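Glycosyl hydrolase, family 31/fibronectin type III domain protein (Clostridium perfringens, PDB 4UAP) binds N-acetylgalactosamine through a calcium-containing family 32 carbohydrate-binding module, which probably directs the parent family 31 glycoside hydrolase to galactose-type sugars. Local coordinates at residues A[13-18]-A[37-42]; A[27-32]-A[142-147]; A[87-92]-A[129-134]; A[94-99]-A[120-125]. All blocks are in the same frame, centred on the assembly; numbering follows the deposited sequence.

Contact 1: residues A[13-18]-A[37-42]; sequences SQLQSG and MDLKWI. With NGA (2-acetamido-2-deoxy-beta-D-galactopyranose), chain C.
Gln16 reaches Trp41 with CG anti to its backbone N (chi1 178°), which puts CG over one indole face; a bend at chi2 turns the amide so that OE1 meets Trp41 N. The pair belongs to the sugar-binding loops at one end of the beta-sandwich of this family 32 module. Gln16 CG sits 4.0 Å from the centroid of the Trp41 five-membered ring and 15° off its normal, a CH-pi contact. The opposite face carries the bound GalNAc, whose C4 is 3.6 Å from Trp41 CE2. The indole's rotation is fixed by NE1, which donates to the anti lone pair of Asp38 OD2 at 2.8 Å; Arg36 forms a salt bridge with the same oxygen. Gln16 OE1 accepts from Trp41 N at 2.8 Å and from a water that also donates to Trp41 O.

Backbone bonds on either side of the Leu15–Leu39 bridge tie the 13-18 loop to strand 37-38 and the loop after it: Lys40 N to Gln14 O, and Gln16 N to Asp38 O. Beside these bonds, Leu15 CD1 packs 3.8 Å from Met37 CG. Next to the stacked ring, Ile42 N donates to O6 of the sugar at 3.0 Å, nearly straight at 174°.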
loop_
_atom_site.group_PDB
_atom_site.type_symbol
_atom_site.label_atom_id
_atom_site.label_comp_id
_atom_site.label_asym_id
_atom_site.label_seq_id
_atom_site.Cartn_x
_atom_site.Cartn_y
_atom_site.Cartn_z
ATOM N N SER A 13 -1.839 9.522 11.336
ATOM C CA SER A 13 -3.051 10.000 11.995
ATOM C C SER A 13 -4.296 9.582 11.198
ATOM O O SER A 13 -5.416 9.736 11.679
ATOM C CB SER A 13 -3.020 11.525 12.199
ATOM O OG SER A 13 -3.243 12.225 10.991
ATOM N N GLN A 14 -4.100 9.036 9.994
ATOM C CA GLN A 14 -5.214 8.556 9.160
ATOM C C GLN A 14 -5.610 7.112 9.456
ATOM O O GLN A 14 -6.610 6.619 8.937
ATOM C CB GLN A 14 -4.866 8.646 7.676
ATOM C CG GLN A 14 -4.439 10.006 7.204
ATOM C CD GLN A 14 -5.516 11.032 7.390
ATOM O OE1 GLN A 14 -6.537 11.008 6.706
ATOM N NE2 GLN A 14 -5.302 11.941 8.326
ATOM N N LEU A 15 -4.817 6.439 10.277
ATOM C CA LEU A 15 -4.868 4.990 10.352
ATOM C C LEU A 15 -5.442 4.502 11.659
ATOM O O LEU A 15 -5.353 5.177 12.686
ATOM C CB LEU A 15 -3.466 4.399 10.164
ATOM C CG LEU A 15 -2.768 4.831 8.877
ATOM C CD1 LEU A 15 -1.378 4.177 8.780
ATOM C CD2 LEU A 15 -3.637 4.500 7.675
ATOM N N GLN A 16 -6.022 3.310 11.611
ATOM C CA GLN A 16 -6.615 2.697 12.788
ATOM C C GLN A 16 -5.528 2.277 13.766
ATOM O O GLN A 16 -4.493 1.737 13.365
ATOM C CB GLN A 16 -7.464 1.484 12.393
ATOM C CG GLN A 16 -8.083 0.736 13.575
ATOM C CD GLN A 16 -9.032 1.603 14.378
ATOM O OE1 GLN A 16 -9.637 2.546 13.852
ATOM N NE2 GLN A 16 -9.163 1.296 15.663
ATOM N N SER A 17 -5.774 2.516 15.050
ATOM C CA SER A 17 -4.819 2.150 16.094
ATOM C C SER A 17 -4.398 0.684 15.989
ATOM O O SER A 17 -5.239 -0.203 15.886
ATOM C CB SER A 17 -5.427 2.425 17.475
ATOM O OG SER A 17 -4.526 2.067 18.506
ATOM N N GLY A 18 -3.096 0.421 16.022
ATOM C CA GLY A 18 -2.622 -0.951 15.955
ATOM C C GLY A 18 -2.548 -1.510 14.544
ATOM O O GLY A 18 -2.107 -2.638 14.340
ATOM N N MET A 37 -2.700 -2.901 7.384
ATOM C CA MET A 37 -2.815 -1.459 7.575
ATOM C C MET A 37 -4.219 -1.038 7.136
ATOM O O MET A 37 -4.627 -1.326 6.006
ATOM C CB MET A 37 -1.756 -0.699 6.758
ATOM C CG MET A 37 -1.760 0.838 6.957
ATOM S SD MET A 37 -1.274 1.824 5.506
ATOM C CE MET A 37 -2.808 1.709 4.607
ATOM N N ASP A 38 -4.949 -0.369 8.026
ATOM C CA ASP A 38 -6.304 0.098 7.752
ATOM C C ASP A 38 -6.420 1.598 8.033
ATOM O O ASP A 38 -5.879 2.091 9.022
ATOM C CB ASP A 38 -7.337 -0.634 8.627
ATOM C CG ASP A 38 -7.752 -2.012 8.081
ATOM O OD1 ASP A 38 -7.024 -2.642 7.278
ATOM O OD2 ASP A 38 -8.839 -2.469 8.490
ATOM N N LEU A 39 -7.147 2.312 7.183
ATOM C CA LEU A 39 -7.627 3.644 7.524
ATOM C C LEU A 39 -8.496 3.526 8.778
ATOM O O LEU A 39 -9.049 2.454 9.039
ATOM C CB LEU A 39 -8.423 4.233 6.360
ATOM C CG LEU A 39 -7.877 5.527 5.763
ATOM C CD1 LEU A 39 -6.451 5.331 5.272
ATOM C CD2 LEU A 39 -8.794 6.028 4.643
ATOM N N LYS A 40 -8.624 4.606 9.547
ATOM C CA LYS A 40 -9.403 4.567 10.789
ATOM C C LYS A 40 -10.776 3.916 10.613
ATOM O O LYS A 40 -11.538 4.273 9.707
ATOM C CB LYS A 40 -9.598 5.979 11.356
ATOM C CG LYS A 40 -8.381 6.575 12.045
ATOM C CD LYS A 40 -8.729 7.934 12.656
ATOM C CE LYS A 40 -7.500 8.595 13.267
ATOM N NZ LYS A 40 -6.693 7.647 14.082
ATOM N N TRP A 41 -11.088 2.960 11.479
ATOM C CA TRP A 41 -12.411 2.334 11.447
ATOM C C TRP A 41 -13.497 3.315 11.872
ATOM O O TRP A 41 -13.262 4.196 12.701
ATOM C CB TRP A 41 -12.457 1.102 12.350
ATOM C CG TRP A 41 -11.638 -0.050 11.857
ATOM C CD1 TRP A 41 -10.691 -0.031 10.863
ATOM C CD2 TRP A 41 -11.683 -1.392 12.345
ATOM N NE1 TRP A 41 -10.155 -1.286 10.703
ATOM C CE2 TRP A 41 -10.745 -2.140 11.599
ATOM C CE3 TRP A 41 -12.444 -2.042 13.330
ATOM C CZ2 TRP A 41 -10.539 -3.507 11.814
ATOM C CZ3 TRP A 41 -12.236 -3.401 13.544
ATOM C CH2 TRP A 41 -11.290 -4.118 12.788
ATOM N N ILE A 42 -14.675 3.165 11.282
ATOM C CA ILE A 42 -15.831 3.963 11.643
ATOM C C ILE A 42 -16.671 3.227 12.682
ATOM O O ILE A 42 -17.213 2.166 12.389
ATOM C CB ILE A 42 -16.716 4.265 10.422
ATOM C CG1 ILE A 42 -15.883 4.840 9.276
ATOM C CG2 ILE A 42 -17.848 5.207 10.815
ATOM C CD1 ILE A 42 -15.086 6.022 9.663
HETATM C C1 NGA C . -15.768 -2.827 9.182
HETATM C C2 NGA C . -14.838 -4.008 8.920
HETATM C C3 NGA C . -13.444 -3.677 9.413
HETATM C C4 NGA C . -13.012 -2.349 8.803
HETATM C C5 NGA C . -13.979 -1.261 9.273
HETATM C C6 NGA C . -13.718 0.143 8.746
HETATM C C7 NGA C . -15.552 -6.369 8.912
HETATM C C8 NGA C . -16.022 -7.521 9.751
HETATM N N2 NGA C . -15.324 -5.225 9.571
HETATM O O1 NGA C . -16.914 -2.996 8.381
HETATM O O3 NGA C . -12.602 -4.745 9.052
HETATM O O4 NGA C . -13.056 -2.464 7.397
HETATM O O5 NGA C . -15.261 -1.568 8.811
HETATM O O6 NGA C . -14.766 1.014 9.163
HETATM O O7 NGA C . -15.399 -6.510 7.690
HETATM O O HOH W 1 -11.139 4.787 14.352
#

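Contact 2: residues A[27-32]-A[142-147]; sequences GTTSSD and INEIEF. With CA (calcium ion), chain D.
Glu144 and Thr28 cross at about a right angle, and a calcium ion is bound where their oxygens converge. The site joins the 27-32 loop to strand 141-149 of the beta-sandwich, consistent with the structural calcium of family 32 modules. Thr28 chelates through both OG1 and its carbonyl O, each 2.5 Å from the calcium; chi1 of 50° puts OG1 between the backbone N and the carbonyl carbon, on the side where the metal lies. From the strand come Asn143 O and Glu144 OE2, and Lys23, Asp26 and Ser35 complete the shell. The close approach of Thr28 O to Glu144 OE2 is therefore one of two ligands sharing a cation, which would offset their mutual repulsion.

A bend at chi2 brings the Glu144 carboxylate round to the calcium and Gly27. OE2 binds the metal and takes a weak bond from Thr28 N; OE1, met on the syn side, accepts from Gly27 N at 2.7 Å. The Thr29 side chain slants across Glu144, with CG2 3.9 Å from Glu144 CB.

Asn143 points its side chain at the next part of the loop. Its OD1 is buried without a polar partner in the model, whereas ND2 has two acceptors: Thr29 O, approached from above the carbonyl plane, and Ser31 OG, which also bonds to Met76 and lies 3.1 Å from ND2, 17° out of the amide plane.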
loop_
_atom_site.group_PDB
_atom_site.type_symbol
_atom_site.label_atom_id
_atom_site.label_comp_id
_atom_site.label_asym_id
_atom_site.label_seq_id
_atom_site.Cartn_x
_atom_site.Cartn_y
_atom_site.Cartn_z
ATOM N N GLY A 27 5.709 -8.514 7.216
ATOM C CA GLY A 27 5.854 -9.872 6.724
ATOM C C GLY A 27 4.584 -10.690 6.856
ATOM O O GLY A 27 4.634 -11.917 6.886
ATOM N N THR A 28 3.439 -10.019 6.944
ATOM C CA THR A 28 2.159 -10.710 7.033
ATOM C C THR A 28 1.290 -10.373 5.839
ATOM O O THR A 28 0.796 -9.253 5.727
ATOM C CB THR A 28 1.386 -10.345 8.326
ATOM O OG1 THR A 28 1.337 -8.918 8.473
ATOM C CG2 THR A 28 2.069 -10.953 9.551
ATOM N N THR A 29 1.069 -11.347 4.964
ATOM C CA THR A 29 0.318 -11.083 3.739
ATOM C C THR A 29 -1.137 -11.540 3.802
ATOM O O THR A 29 -1.889 -11.346 2.849
ATOM C CB THR A 29 0.980 -11.770 2.531
ATOM O OG1 THR A 29 1.091 -13.171 2.798
ATOM C CG2 THR A 29 2.364 -11.184 2.268
ATOM N N SER A 30 -1.539 -12.156 4.907
ATOM C CA SER A 30 -2.924 -12.621 5.022
ATOM C C SER A 30 -3.868 -11.440 5.207
ATOM O O SER A 30 -3.429 -10.326 5.514
ATOM C CB SER A 30 -3.083 -13.602 6.184
ATOM O OG SER A 30 -3.145 -12.902 7.416
ATOM N N SER A 31 -5.162 -11.686 5.035
ATOM C CA SER A 31 -6.175 -10.631 5.152
ATOM C C SER A 31 -6.690 -10.436 6.579
ATOM O O SER A 31 -7.580 -9.610 6.810
ATOM C CB SER A 31 -7.356 -10.930 4.224
ATOM O OG SER A 31 -6.959 -10.888 2.862
ATOM N N ASP A 32 -6.135 -11.188 7.529
ATOM C CA ASP A 32 -6.531 -11.100 8.937
ATOM C C ASP A 32 -6.376 -9.676 9.453
ATOM O O ASP A 32 -5.482 -8.967 8.998
ATOM C CB ASP A 32 -5.685 -12.052 9.786
ATOM C CG ASP A 32 -5.874 -13.519 9.395
ATOM O OD1 ASP A 32 -7.032 -13.989 9.371
ATOM O OD2 ASP A 32 -4.863 -14.200 9.108
ATOM N N ILE A 142 -5.033 -2.657 3.473
ATOM C CA ILE A 142 -3.952 -3.272 2.715
ATOM C C ILE A 142 -3.219 -4.268 3.611
ATOM O O ILE A 142 -2.855 -3.931 4.735
ATOM C CB ILE A 142 -2.969 -2.203 2.183
ATOM C CG1 ILE A 142 -3.702 -1.231 1.246
ATOM C CG2 ILE A 142 -1.779 -2.866 1.485
ATOM C CD1 ILE A 142 -2.837 -0.011 0.811
ATOM N N ASN A 143 -3.020 -5.494 3.128
ATOM C CA ASN A 143 -2.344 -6.525 3.920
ATOM C C ASN A 143 -0.843 -6.311 4.046
ATOM O O ASN A 143 -0.261 -6.503 5.102
ATOM C CB ASN A 143 -2.572 -7.913 3.307
ATOM C CG ASN A 143 -4.029 -8.269 3.186
ATOM O OD1 ASN A 143 -4.904 -7.544 3.671
ATOM N ND2 ASN A 143 -4.305 -9.408 2.547
ATOM N N GLU A 144 -0.211 -5.942 2.942
ATOM C CA GLU A 144 1.243 -5.956 2.866
ATOM C C GLU A 144 1.655 -5.368 1.537
ATOM O O GLU A 144 0.912 -5.461 0.563
ATOM C CB GLU A 144 1.794 -7.392 3.003
ATOM C CG GLU A 144 3.342 -7.482 3.140
ATOM C CD GLU A 144 3.820 -7.414 4.592
ATOM O OE1 GLU A 144 5.037 -7.532 4.837
ATOM O OE2 GLU A 144 2.980 -7.240 5.500
ATOM N N ILE A 145 2.828 -4.751 1.500
ATOM C CA ILE A 145 3.436 -4.374 0.239
ATOM C C ILE A 145 4.855 -4.913 0.264
ATOM O O ILE A 145 5.600 -4.640 1.201
ATOM C CB ILE A 145 3.426 -2.843 0.011
ATOM C CG1 ILE A 145 1.973 -2.338 -0.046
ATOM C CG2 ILE A 145 4.181 -2.498 -1.283
ATOM C CD1 ILE A 145 1.821 -0.796 -0.179
ATOM N N GLU A 146 5.197 -5.714 -0.746
ATOM C CA GLU A 146 6.506 -6.368 -0.852
ATOM C C GLU A 146 7.301 -5.843 -2.036
ATOM O O GLU A 146 6.733 -5.589 -3.098
ATOM C CB GLU A 146 6.342 -7.886 -1.006
ATOM C CG GLU A 146 5.731 -8.565 0.189
ATOM C CD GLU A 146 5.726 -10.064 0.052
ATOM O OE1 GLU A 146 5.760 -10.554 -1.100
ATOM O OE2 GLU A 146 5.691 -10.753 1.094
ATOM N N PHE A 147 8.614 -5.710 -1.857
ATOM C CA PHE A 147 9.498 -5.214 -2.913
ATOM C C PHE A 147 10.475 -6.316 -3.326
ATOM O O PHE A 147 11.097 -6.953 -2.479
ATOM C CB PHE A 147 10.249 -3.956 -2.439
ATOM C CG PHE A 147 9.339 -2.784 -2.179
ATOM C CD1 PHE A 147 8.609 -2.705 -1.002
ATOM C CD2 PHE A 147 9.186 -1.785 -3.126
ATOM C CE1 PHE A 147 7.747 -1.647 -0.770
ATOM C CE2 PHE A 147 8.339 -0.720 -2.905
ATOM C CZ PHE A 147 7.612 -0.650 -1.722
HETATM CA CA CA D . 1.112 -7.058 6.855
#

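Contact 3: residues A[87-92]-A[129-134]; sequences MKKVKA and TALDSH
Asp132 O is gripped by two successive backbone amides: Lys88 N donates at 2.8 Å and nearly straight (171°), though from above the carbonyl plane, and Lys89 N adds a weak bond at 3.3 Å. Lys89 O repays this in kind, taking a 2.8 Å bond from Leu131 N and a weak one from Asp132 N. Each doubled acceptor marks a classic beta bulge, one on each strand, and each shifts the register by one residue. Beyond them the pairing becomes regular again, as Lys91 and Thr129 exchange both backbone bonds.

The strands, 87-96 and 125-133, are antiparallel neighbours in the five-stranded sheet of the beta-sandwich; the axes of segments 87-92 and 129-133 approach to 4.2 Å, with 154° between their directions. On the inward side Met87 SD packs 3.8 Å from Ala130 CB, and Ile72 and Leu140 also touch this pair.

The other face carries Lys89, Lys91, Thr129 and Asp132. Leu131, at the bulge, points toward strand 87-92 and so meets Lys89, whose CG and CE both lie 3.9 Å from Leu131 CD1, the two chains crossing at a slant. Lys91 runs alongside Thr129 with CG near its CB. Lys91 takes this course because chi1 of 63° sets CG between the backbone N and the carbonyl carbon, and the rest of the chain is extended.

Where strand 125-133 ends, His134 turns one ring face to Lys88. Lys88 CB stands 3.8 Å from the His134 ring centroid and over its centre, a CH-pi contact, and His134 ND1 is hydrogen-bonded to Ala86 O.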
loop_
_atom_site.group_PDB
_atom_site.type_symbol
_atom_site.label_atom_id
_atom_site.label_comp_id
_atom_site.label_asym_id
_atom_site.label_seq_id
_atom_site.Cartn_x
_atom_site.Cartn_y
_atom_site.Cartn_z
ATOM N N MET A 87 -8.427 -1.821 -1.485
ATOM C CA MET A 87 -8.052 -0.842 -2.499
ATOM C C MET A 87 -8.718 -1.167 -3.850
ATOM O O MET A 87 -8.842 -2.336 -4.232
ATOM C CB MET A 87 -6.522 -0.810 -2.640
ATOM C CG MET A 87 -5.942 0.494 -3.220
ATOM S SD MET A 87 -4.130 0.529 -3.054
ATOM C CE MET A 87 -3.681 -0.953 -3.941
ATOM N N LYS A 88 -9.154 -0.128 -4.556
ATOM C CA LYS A 88 -9.772 -0.277 -5.871
ATOM C C LYS A 88 -8.931 0.397 -6.950
ATOM O O LYS A 88 -8.942 -0.019 -8.106
ATOM C CB LYS A 88 -11.178 0.320 -5.879
ATOM C CG LYS A 88 -11.924 0.100 -7.197
ATOM C CD LYS A 88 -13.319 0.729 -7.186
ATOM C CE LYS A 88 -14.107 0.313 -8.423
ATOM N NZ LYS A 88 -15.437 0.989 -8.505
ATOM N N LYS A 89 -8.215 1.455 -6.561
ATOM C CA LYS A 89 -7.435 2.260 -7.497
ATOM C C LYS A 89 -6.189 2.827 -6.828
ATOM O O LYS A 89 -6.236 3.314 -5.702
ATOM C CB LYS A 89 -8.290 3.396 -8.060
ATOM C CG LYS A 89 -7.624 4.228 -9.143
ATOM C CD LYS A 89 -8.667 5.184 -9.721
ATOM C CE LYS A 89 -8.061 6.287 -10.555
ATOM N NZ LYS A 89 -9.147 7.183 -11.077
ATOM N N VAL A 90 -5.074 2.776 -7.539
ATOM C CA VAL A 90 -3.793 3.123 -6.955
ATOM C C VAL A 90 -2.931 3.775 -8.007
ATOM O O VAL A 90 -3.085 3.512 -9.201
ATOM C CB VAL A 90 -3.078 1.867 -6.386
ATOM C CG1 VAL A 90 -2.696 0.898 -7.509
ATOM C CG2 VAL A 90 -1.863 2.244 -5.522
ATOM N N LYS A 91 -2.032 4.641 -7.568
ATOM C CA LYS A 91 -0.999 5.136 -8.458
ATOM C C LYS A 91 0.331 5.046 -7.739
ATOM O O LYS A 91 0.382 4.875 -6.516
ATOM C CB LYS A 91 -1.283 6.580 -8.899
ATOM C CG LYS A 91 -1.281 7.599 -7.767
ATOM C CD LYS A 91 -1.312 9.032 -8.307
ATOM C CE LYS A 91 -1.186 10.031 -7.164
ATOM N NZ LYS A 91 -1.332 11.446 -7.606
ATOM N N ALA A 92 1.416 5.170 -8.488
ATOM C CA ALA A 92 2.724 5.146 -7.863
ATOM C C ALA A 92 3.722 5.980 -8.654
ATOM O O ALA A 92 3.584 6.168 -9.867
ATOM C CB ALA A 92 3.219 3.716 -7.716
ATOM N N THR A 129 0.175 5.719 -3.808
ATOM C CA THR A 129 -0.993 6.427 -3.324
ATOM C C THR A 129 -2.264 5.644 -3.611
ATOM O O THR A 129 -2.603 5.407 -4.769
ATOM C CB THR A 129 -1.107 7.829 -3.952
ATOM O OG1 THR A 129 0.133 8.524 -3.778
ATOM C CG2 THR A 129 -2.204 8.616 -3.260
ATOM N N ALA A 130 -2.946 5.233 -2.546
ATOM C CA ALA A 130 -4.280 4.660 -2.659
ATOM C C ALA A 130 -5.282 5.775 -2.989
ATOM O O ALA A 130 -5.398 6.750 -2.250
ATOM C CB ALA A 130 -4.659 3.942 -1.369
ATOM N N LEU A 131 -5.986 5.626 -4.107
ATOM C CA LEU A 131 -6.869 6.675 -4.611
ATOM C C LEU A 131 -8.327 6.372 -4.315
ATOM O O LEU A 131 -9.125 7.280 -4.110
ATOM C CB LEU A 131 -6.692 6.856 -6.122
ATOM C CG LEU A 131 -5.279 7.182 -6.584
ATOM C CD1 LEU A 131 -5.211 7.134 -8.107
ATOM C CD2 LEU A 131 -4.883 8.549 -6.052
ATOM N N ASP A 132 -8.674 5.089 -4.313
ATOM C CA ASP A 132 -10.044 4.676 -4.061
ATOM C C ASP A 132 -10.071 3.301 -3.405
ATOM O O ASP A 132 -9.138 2.504 -3.565
ATOM C CB ASP A 132 -10.838 4.652 -5.369
ATOM C CG ASP A 132 -12.333 4.710 -5.147
ATOM O OD1 ASP A 132 -12.755 5.133 -4.047
ATOM O OD2 ASP A 132 -13.091 4.341 -6.077
ATOM N N SER A 133 -11.129 3.038 -2.648
ATOM C CA SER A 133 -11.397 1.698 -2.133
ATOM C C SER A 133 -12.729 1.204 -2.708
ATOM O O SER A 133 -13.399 1.928 -3.437
ATOM C CB SER A 133 -11.452 1.695 -0.610
ATOM O OG SER A 133 -12.678 2.252 -0.164
ATOM N N HIS A 134 -13.110 -0.025 -2.380
ATOM C CA HIS A 134 -14.385 -0.563 -2.842
ATOM C C HIS A 134 -15.570 -0.119 -2.004
ATOM O O HIS A 134 -16.687 -0.579 -2.225
ATOM C CB HIS A 134 -14.332 -2.089 -2.878
ATOM C CG HIS A 134 -13.520 -2.619 -4.014
ATOM N ND1 HIS A 134 -12.171 -2.874 -3.905
ATOM C CD2 HIS A 134 -13.854 -2.886 -5.300
ATOM C CE1 HIS A 134 -11.710 -3.300 -5.069
ATOM N NE2 HIS A 134 -12.712 -3.317 -5.930
#

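Contact 4: residues A[94-99]-A[120-125]; sequences GYLNGE and GKEFDK
Backbone hydrogen bonds centre on Tyr95. Its N donates to Lys125 O at 2.8 Å, and its O accepts from Asp124 N at 2.9 Å, with a weak second bond from Lys125 N; two residues facing one make a classic beta bulge.

The side-chain polar contacts belong to Asp124. Chi1 of 41° holds its carboxylate between the backbone N and the carbonyl carbon, folded toward the opposing turn. OD2, met on its syn side, accepts from Asn97 N at 3.1 Å in an almost straight bond (175°). OD1 accepts from a water that in turn accepts from Gly98 N, so both carboxylate oxygens hold amides of the turn, one directly and one through water.

Apolar packing flanks this centre. Leu96 CD2 lies 4.0 Å from Glu122 CG. Phe123 CD1 comes within 3.6 Å of Gly94 CA, where the missing side chain makes room for the ring. Tyr95 and Lys125 run side by side, Lys125 CD 3.7 Å from Tyr95 CD1.

The turn held by these bonds is the type I' beta turn Leu96–Glu99 of the hairpin 87-96/99-106, set against the corner where the chain passes from strand 121-123 to strand 125-133 between the two sheets of the beta-sandwich.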
loop_
_atom_site.group_PDB
_atom_site.type_symbol
_atom_site.label_atom_id
_atom_site.label_comp_id
_atom_site.label_asym_id
_atom_site.label_seq_id
_atom_site.Cartn_x
_atom_site.Cartn_y
_atom_site.Cartn_z
ATOM N N GLY A 94 8.144 6.779 -8.691
ATOM C CA GLY A 94 9.447 6.393 -8.189
ATOM C C GLY A 94 10.400 7.566 -8.322
ATOM O O GLY A 94 10.204 8.434 -9.176
ATOM N N TYR A 95 11.421 7.593 -7.473
ATOM C CA TYR A 95 12.432 8.647 -7.515
ATOM C C TYR A 95 13.833 8.053 -7.513
ATOM O O TYR A 95 14.101 7.034 -6.876
ATOM C CB TYR A 95 12.283 9.610 -6.329
ATOM C CG TYR A 95 10.964 10.348 -6.300
ATOM C CD1 TYR A 95 9.846 9.790 -5.696
ATOM C CD2 TYR A 95 10.836 11.597 -6.883
ATOM C CE1 TYR A 95 8.634 10.464 -5.675
ATOM C CE2 TYR A 95 9.640 12.276 -6.867
ATOM C CZ TYR A 95 8.543 11.711 -6.256
ATOM O OH TYR A 95 7.348 12.394 -6.244
ATOM N N LEU A 96 14.728 8.710 -8.236
ATOM C CA LEU A 96 16.134 8.369 -8.208
ATOM C C LEU A 96 16.923 9.678 -8.334
ATOM O O LEU A 96 16.798 10.395 -9.332
ATOM C CB LEU A 96 16.488 7.382 -9.325
ATOM C CG LEU A 96 17.938 6.876 -9.323
ATOM C CD1 LEU A 96 18.272 6.127 -8.036
ATOM C CD2 LEU A 96 18.200 5.997 -10.533
ATOM N N ASN A 97 17.683 10.001 -7.293
ATOM C CA ASN A 97 18.457 11.241 -7.242
ATOM C C ASN A 97 17.627 12.478 -7.557
ATOM O O ASN A 97 18.072 13.354 -8.294
ATOM C CB ASN A 97 19.636 11.158 -8.206
ATOM C CG ASN A 97 20.447 9.893 -8.015
ATOM O OD1 ASN A 97 20.788 9.206 -8.980
ATOM N ND2 ASN A 97 20.742 9.565 -6.762
ATOM N N GLY A 98 16.411 12.535 -7.021
ATOM C CA GLY A 98 15.516 13.646 -7.290
ATOM C C GLY A 98 14.710 13.516 -8.577
ATOM O O GLY A 98 13.627 14.097 -8.685
ATOM N N GLU A 99 15.238 12.774 -9.550
ATOM C CA GLU A 99 14.526 12.489 -10.801
ATOM C C GLU A 99 13.239 11.688 -10.487
ATOM O O GLU A 99 13.282 10.707 -9.753
ATOM C CB GLU A 99 15.448 11.725 -11.779
ATOM C CG GLU A 99 14.953 11.628 -13.244
ATOM C CD GLU A 99 16.001 11.078 -14.256
ATOM O OE1 GLU A 99 15.718 11.125 -15.480
ATOM O OE2 GLU A 99 17.092 10.595 -13.858
ATOM N N GLY A 120 13.562 -3.933 -13.479
ATOM C CA GLY A 120 14.905 -3.577 -13.052
ATOM C C GLY A 120 15.197 -2.089 -13.000
ATOM O O GLY A 120 16.360 -1.692 -12.902
ATOM N N LYS A 121 14.162 -1.254 -13.051
ATOM C CA LYS A 121 14.381 0.176 -12.869
ATOM C C LYS A 121 14.930 0.414 -11.466
ATOM O O LYS A 121 14.639 -0.344 -10.538
ATOM C CB LYS A 121 13.098 0.974 -13.106
ATOM C CG LYS A 121 12.738 1.130 -14.587
ATOM C CD LYS A 121 11.352 1.748 -14.756
ATOM C CE LYS A 121 10.820 1.555 -16.170
ATOM N N GLU A 122 15.735 1.459 -11.329
ATOM C CA GLU A 122 16.438 1.739 -10.078
ATOM C C GLU A 122 15.803 2.916 -9.350
ATOM O O GLU A 122 15.508 3.940 -9.956
ATOM C CB GLU A 122 17.927 2.020 -10.357
ATOM C CG GLU A 122 18.759 2.276 -9.125
ATOM C CD GLU A 122 20.249 2.433 -9.434
ATOM O OE1 GLU A 122 20.604 2.858 -10.556
ATOM O OE2 GLU A 122 21.068 2.125 -8.543
ATOM N N PHE A 123 15.581 2.769 -8.049
ATOM C CA PHE A 123 14.920 3.818 -7.273
ATOM C C PHE A 123 15.506 3.903 -5.886
ATOM O O PHE A 123 15.904 2.884 -5.333
ATOM C CB PHE A 123 13.421 3.545 -7.129
ATOM C CG PHE A 123 12.701 3.390 -8.418
ATOM C CD1 PHE A 123 12.379 4.498 -9.178
ATOM C CD2 PHE A 123 12.336 2.131 -8.870
ATOM C CE1 PHE A 123 11.701 4.352 -10.380
ATOM C CE2 PHE A 123 11.658 1.982 -10.060
ATOM C CZ PHE A 123 11.338 3.088 -10.816
ATOM N N ASP A 124 15.518 5.096 -5.301
ATOM C CA ASP A 124 15.795 5.183 -3.869
ATOM C C ASP A 124 14.524 5.450 -3.057
ATOM O O ASP A 124 14.534 5.339 -1.832
ATOM C CB ASP A 124 16.832 6.255 -3.576
ATOM C CG ASP A 124 16.626 7.501 -4.386
ATOM O OD1 ASP A 124 15.459 7.906 -4.554
ATOM O OD2 ASP A 124 17.636 8.082 -4.858
ATOM N N LYS A 125 13.439 5.798 -3.746
ATOM C CA LYS A 125 12.155 6.075 -3.093
ATOM C C LYS A 125 10.989 5.706 -4.003
ATOM O O LYS A 125 11.038 5.941 -5.209
ATOM C CB LYS A 125 12.060 7.553 -2.707
ATOM C CG LYS A 125 10.732 7.950 -2.129
ATOM C CD LYS A 125 10.571 9.461 -2.113
ATOM C CE LYS A 125 11.247 10.080 -0.926
ATOM N NZ LYS A 125 11.022 11.561 -0.940
HETATM O O HOH W 2 15.328 10.591 -5.045
#

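From the N terminus, contact 1 closes a short loop between strand 6-9 and strand 37-38. Contact 2 opens within that loop and closes 110 residues later on strand 141-149, so the two cross along the chain; they also touch, through a probable hydrogen bond from Met37 N to Ile142 O at 2.8 Å. Inside the long loop of contact 2 lies contact 3, pairing strands 87-96 and 125-133, and inside that lies contact 4. Contacts 3 and 4 share strand 87-96. Ile142 packs on Met87, bringing contact 2 against contact 3 across the sandwich. Contacts 1 and 4 lie on opposite sides of the chain's centre, about 29 Å apart between centres.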